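Local structure of succinate-semialdehyde dehydrogenase (NAD(P)(+)) (Marinobacter aquaeolei, 3RH9) at residues E49-A54 and G218-E223. The protein probably oxidises succinate semialdehyde to succinate with NAD(P)+ as the electron acceptor, as a member of the aldehyde dehydrogenase family. Numbering follows the deposited sequence.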
# COMPACT_ATOMS: atom_id res chain seq x y z
N GLU A 49 -24.38 -16.20 1.42
CA GLU A 49 -24.36 -16.86 0.10
C GLU A 49 -24.50 -15.94 -1.12
O GLU A 49 -23.91 -16.20 -2.17
CB GLU A 49 -25.40 -17.99 0.04
CG GLU A 49 -26.59 -17.81 0.94
CD GLU A 49 -26.26 -18.08 2.42
OE1 GLU A 49 -25.29 -18.84 2.69
OE2 GLU A 49 -26.96 -17.52 3.31
N ASP A 50 -25.28 -14.87 -0.99
CA ASP A 50 -25.38 -13.88 -2.06
C ASP A 50 -24.05 -13.17 -2.29
O ASP A 50 -23.66 -12.90 -3.44
CB ASP A 50 -26.43 -12.81 -1.74
CG ASP A 50 -27.84 -13.22 -2.13
OD1 ASP A 50 -28.03 -14.38 -2.53
OD2 ASP A 50 -28.74 -12.36 -2.03
N VAL A 51 -23.37 -12.84 -1.19
CA VAL A 51 -22.09 -12.15 -1.28
C VAL A 51 -21.03 -13.09 -1.86
O VAL A 51 -20.18 -12.67 -2.63
CB VAL A 51 -21.65 -11.56 0.09
CG1 VAL A 51 -20.41 -10.75 -0.08
CG2 VAL A 51 -22.73 -10.69 0.66
N VAL A 52 -21.10 -14.38 -1.50
CA VAL A 52 -20.20 -15.38 -2.07
C VAL A 52 -20.48 -15.60 -3.57
O VAL A 52 -19.55 -15.82 -4.36
CB VAL A 52 -20.30 -16.71 -1.32
CG1 VAL A 52 -19.41 -17.76 -1.97
CG2 VAL A 52 -19.91 -16.53 0.14
N ALA A 53 -21.75 -15.55 -3.95
CA ALA A 53 -22.12 -15.63 -5.37
C ALA A 53 -21.54 -14.45 -6.13
O ALA A 53 -20.97 -14.63 -7.22
CB ALA A 53 -23.64 -15.65 -5.53
N ALA A 54 -21.70 -13.26 -5.57
CA ALA A 54 -21.11 -12.05 -6.15
C ALA A 54 -19.65 -12.28 -6.53
O ALA A 54 -19.23 -11.93 -7.63
CB ALA A 54 -21.21 -10.89 -5.17
N GLY A 218 -19.24 -7.59 4.95
CA GLY A 218 -17.84 -7.31 5.25
C GLY A 218 -17.05 -8.57 5.52
O GLY A 218 -15.88 -8.67 5.14
N LYS A 219 -17.68 -9.55 6.15
CA LYS A 219 -16.98 -10.74 6.58
C LYS A 219 -16.57 -11.63 5.40
O LYS A 219 -15.49 -12.21 5.41
CB LYS A 219 -17.81 -11.52 7.59
CG LYS A 219 -17.21 -12.86 7.98
CD LYS A 219 -17.84 -13.39 9.26
CE LYS A 219 -17.45 -14.84 9.51
NZ LYS A 219 -17.95 -15.75 8.45
N VAL A 220 -17.44 -11.75 4.40
CA VAL A 220 -17.13 -12.55 3.22
C VAL A 220 -15.97 -11.95 2.42
O VAL A 220 -15.01 -12.64 2.07
CB VAL A 220 -18.37 -12.69 2.32
CG1 VAL A 220 -18.04 -13.38 1.00
CG2 VAL A 220 -19.47 -13.42 3.07
N LEU A 221 -16.06 -10.64 2.18
CA LEU A 221 -15.03 -9.86 1.48
C LEU A 221 -13.62 -9.91 2.13
O LEU A 221 -12.61 -9.91 1.43
CB LEU A 221 -15.51 -8.41 1.27
CG LEU A 221 -16.25 -8.07 -0.04
CD1 LEU A 221 -16.85 -9.30 -0.68
CD2 LEU A 221 -17.30 -6.98 0.12
N CYS A 222 -13.57 -9.94 3.46
CA CYS A 222 -12.30 -10.10 4.19
C CYS A 222 -11.75 -11.52 4.11
O CYS A 222 -10.55 -11.72 3.99
CB CYS A 222 -12.45 -9.71 5.66
SG CYS A 222 -12.67 -7.94 5.93
N GLU A 223 -12.64 -12.51 4.20
CA GLU A 223 -12.21 -13.89 4.34
C GLU A 223 -11.95 -14.56 3.02
O GLU A 223 -11.18 -15.50 2.94
CB GLU A 223 -13.27 -14.70 5.08
CG GLU A 223 -13.36 -14.38 6.55
CD GLU A 223 -14.40 -15.22 7.28
OE1 GLU A 223 -15.02 -16.11 6.64
OE2 GLU A 223 -14.61 -14.99 8.49
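Val51 packs its CG1 methyl against the branch point of Val220, 3.7 Å from Val220 CB. The two isopropyl groups run past each other in opposite directions; Val51 CG1 also touches Val220 CG1, and Val51 CB lies 4.1 Å from Val220 CG2. A chi1 of -174° sets Val51 CG1 anti to the backbone nitrogen, where it meets Val220 and also Leu221 CD1, 3.9 Å away. Leu221 sets out along the flank of its helix and reaches this methyl through the tip of one branch. Val52 adds to the packing from the next position. It crosses Val220 at about a right angle, and its CG2 meets Val220 CG1 at 3.8 Å, leaving Val220 in touch with both valines. No hydrogen bond links the segments, and the join is entirely apolar. The axes of the two short helical segments approach to 9.4 Å, with their N-to-C directions 40° apart, and Val51 CA lies 6.7 Å from Val220 CA. On the exposed flank, Lys219 and Glu223 form a salt bridge one turn apart, while Cys222 packs against helix 236-245 and Asp50 OD1 is hydrogen-bonded to Ser23 OG. The contact thus lays N-terminal helix 48-61 against helix 214-223, which leads into strand 229-233 of the mixed, mainly parallel sheet, an apolar helix-helix packing in the Rossmann-like NAD(P)-binding domain of the aldehyde dehydrogenase fold.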